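Long-range contact in 6-phosphogluconolactonase (Trypanosoma cruzi, PDB 6VYE), which probably hydrolyses 6-phosphogluconolactone to 6-phosphogluconate, the second step of the pentose phosphate pathway: residues A[174-179]-A[204-209]. Residues are numbered along the deposited sequence; the frame is centred on the assembly and turned at random.
Sequences TASIFH and VWRVTL. With PO4 (phosphate ion), chain D.
Ser176 lies against two residues of strand 206-209 at once, its hydroxyl turned to Arg206 and its backbone N to Thr208. Arg206 NH1 gives Ser176 OG a hydrogen bond of 2.7 Å, with the oxygen only 11° out of the guanidinium plane. A bend at chi2 folds the arginine chain around this hydroxyl, and Arg206 CG comes within 3.3 Å of Ser176 OG. Asp83, on the neighbouring strand 77-85, also hydrogen-bonds Ser176 OG, so a carboxylate and a guanidinium share one buried oxygen.

This is the tight part, continued by Thr208. Ser176 N donates to Thr208 OG1 at 3.2 Å, an oxygen that chi1 (-176°) swings away from its own backbone N and that donates a hydrogen bond to Leu209 O, in the carbonyl plane on a lone pair. Ala175 CB closes on the same OG1 at 3.3 Å, while Ile177 CD1 rests against Leu209 O.

Toward the ion the packing is looser. Phe178 merely presents its ring edge to Arg206 NH1, CE1 lying 3.7 Å away, with ring and guanidinium planes 73° apart. Arg206 also reaches a phosphate ion, probably from the crystallisation liquor, which takes hydrogen bonds from Arg206 NH1 to O1 at 2.9 Å and from NH2 to O4 at 2.6 Å. His173 and Arg85 also hydrogen-bond the ion, and Pro202 O helps to fix NH2. Such an anion pocket, built where the loop after strand 163-167 meets strand 206-209, which runs antiparallel to both neighbours next to the edge of the mixed sheet, is consistent with the substrate-phosphate site of the glucosamine-6-phosphate isomerase/6-phosphogluconolactonase fold.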
loop_
_atom_site.group_PDB
_atom_site.type_symbol
_atom_site.label_atom_id
_atom_site.label_comp_id
_atom_site.label_asym_id
_atom_site.label_seq_id
_atom_site.Cartn_x
_atom_site.Cartn_y
_atom_site.Cartn_z
ATOM N N THR A 174 6.354 -5.792 -0.986
ATOM C CA THR A 174 5.386 -4.765 -0.550
ATOM C C THR A 174 4.107 -5.003 -1.341
ATOM O O THR A 174 4.181 -5.673 -2.394
ATOM C CB THR A 174 5.998 -3.365 -0.619
ATOM O OG1 THR A 174 5.041 -2.556 0.055
ATOM C CG2 THR A 174 6.191 -2.837 -2.016
ATOM N N ALA A 175 2.980 -4.509 -0.815
ATOM C CA ALA A 175 1.610 -4.861 -1.236
ATOM C C ALA A 175 1.539 -6.384 -1.325
ATOM O O ALA A 175 1.806 -7.016 -0.285
ATOM C CB ALA A 175 1.249 -4.138 -2.501
ATOM N N SER A 176 1.153 -6.950 -2.463
ATOM C CA SER A 176 1.376 -8.383 -2.783
ATOM C C SER A 176 2.224 -8.469 -4.065
ATOM O O SER A 176 1.994 -9.361 -4.926
ATOM C CB SER A 176 0.076 -9.172 -2.828
ATOM O OG SER A 176 -0.369 -9.475 -1.499
ATOM N N ILE A 177 3.214 -7.585 -4.164
ATOM C CA ILE A 177 4.229 -7.638 -5.250
ATOM C C ILE A 177 5.393 -8.532 -4.770
ATOM O O ILE A 177 6.194 -8.078 -3.977
ATOM C CB ILE A 177 4.664 -6.226 -5.682
ATOM C CG1 ILE A 177 3.470 -5.334 -6.038
ATOM C CG2 ILE A 177 5.623 -6.325 -6.859
ATOM C CD1 ILE A 177 3.831 -3.864 -6.163
ATOM N N PHE A 178 5.457 -9.767 -5.285
ATOM C CA PHE A 178 6.469 -10.804 -4.983
ATOM C C PHE A 178 7.337 -11.036 -6.218
ATOM O O PHE A 178 6.834 -10.990 -7.359
ATOM C CB PHE A 178 5.744 -12.089 -4.549
ATOM C CG PHE A 178 4.993 -12.001 -3.228
ATOM C CD1 PHE A 178 3.628 -11.765 -3.195
ATOM C CD2 PHE A 178 5.644 -12.207 -2.016
ATOM C CE1 PHE A 178 2.926 -11.699 -1.993
ATOM C CE2 PHE A 178 4.953 -12.118 -0.813
ATOM C CZ PHE A 178 3.588 -11.874 -0.802
ATOM N N HIS A 179 8.616 -11.305 -6.004
ATOM C CA HIS A 179 9.469 -11.876 -7.058
ATOM C C HIS A 179 8.763 -13.140 -7.534
ATOM O O HIS A 179 8.345 -13.929 -6.672
ATOM C CB HIS A 179 10.872 -12.195 -6.537
ATOM C CG HIS A 179 11.790 -11.027 -6.526
ATOM N ND1 HIS A 179 12.742 -10.858 -5.547
ATOM C CD2 HIS A 179 11.881 -9.966 -7.340
ATOM C CE1 HIS A 179 13.430 -9.768 -5.797
ATOM N NE2 HIS A 179 12.911 -9.189 -6.884
ATOM N N VAL A 204 -2.755 -17.736 -0.224
ATOM C CA VAL A 204 -3.944 -17.369 -1.033
ATOM C C VAL A 204 -3.489 -16.401 -2.127
ATOM O O VAL A 204 -2.494 -15.652 -1.923
ATOM C CB VAL A 204 -5.058 -16.771 -0.153
ATOM C CG1 VAL A 204 -5.619 -17.807 0.818
ATOM C CG2 VAL A 204 -4.586 -15.534 0.605
ATOM N N TRP A 205 -4.186 -16.446 -3.254
ATOM C CA TRP A 205 -4.030 -15.491 -4.360
ATOM C C TRP A 205 -4.337 -14.083 -3.836
ATOM O O TRP A 205 -5.201 -13.950 -2.909
ATOM C CB TRP A 205 -4.938 -15.908 -5.511
ATOM C CG TRP A 205 -4.289 -16.925 -6.399
ATOM C CD1 TRP A 205 -4.537 -18.266 -6.458
ATOM C CD2 TRP A 205 -3.257 -16.660 -7.360
ATOM N NE1 TRP A 205 -3.720 -18.851 -7.387
ATOM C CE2 TRP A 205 -2.930 -17.896 -7.962
ATOM C CE3 TRP A 205 -2.575 -15.511 -7.762
ATOM C CZ2 TRP A 205 -1.943 -18.011 -8.941
ATOM C CZ3 TRP A 205 -1.600 -15.624 -8.730
ATOM C CH2 TRP A 205 -1.288 -16.856 -9.309
ATOM N N ARG A 206 -3.659 -13.071 -4.369
ATOM C CA ARG A 206 -3.936 -11.670 -3.989
ATOM C C ARG A 206 -4.094 -10.843 -5.250
ATOM O O ARG A 206 -3.511 -11.219 -6.309
ATOM C CB ARG A 206 -2.828 -11.087 -3.127
ATOM C CG ARG A 206 -2.699 -11.782 -1.778
ATOM C CD ARG A 206 -1.503 -12.665 -1.780
ATOM N NE ARG A 206 -1.244 -13.230 -0.478
ATOM C CZ ARG A 206 -0.479 -12.699 0.452
ATOM N NH1 ARG A 206 0.048 -11.502 0.284
ATOM N NH2 ARG A 206 -0.297 -13.345 1.597
ATOM N N VAL A 207 -4.955 -9.837 -5.145
ATOM C CA VAL A 207 -5.043 -8.739 -6.136
ATOM C C VAL A 207 -4.163 -7.645 -5.541
ATOM O O VAL A 207 -4.190 -7.521 -4.319
ATOM C CB VAL A 207 -6.508 -8.300 -6.331
ATOM C CG1 VAL A 207 -6.614 -7.094 -7.243
ATOM C CG2 VAL A 207 -7.342 -9.459 -6.858
ATOM N N THR A 208 -3.379 -6.953 -6.357
ATOM C CA THR A 208 -2.378 -5.982 -5.885
ATOM C C THR A 208 -2.274 -4.862 -6.910
ATOM O O THR A 208 -2.402 -5.128 -8.127
ATOM C CB THR A 208 -1.009 -6.643 -5.594
ATOM O OG1 THR A 208 -0.122 -5.668 -5.053
ATOM C CG2 THR A 208 -0.346 -7.269 -6.803
ATOM N N LEU A 209 -2.006 -3.664 -6.411
ATOM C CA LEU A 209 -1.514 -2.548 -7.228
ATOM C C LEU A 209 -0.111 -2.922 -7.699
ATOM O O LEU A 209 0.603 -3.740 -7.018
ATOM C CB LEU A 209 -1.495 -1.237 -6.428
ATOM C CG LEU A 209 -2.848 -0.748 -5.897
ATOM C CD1 LEU A 209 -2.640 0.591 -5.188
ATOM C CD2 LEU A 209 -3.912 -0.629 -6.989
HETATM P P PO4 D . 1.669 -10.532 3.291
HETATM O O1 PO4 D . 1.599 -9.722 1.963
HETATM O O2 PO4 D . 1.519 -9.601 4.451
HETATM O O3 PO4 D . 3.008 -11.212 3.449
HETATM O O4 PO4 D . 0.576 -11.594 3.262
#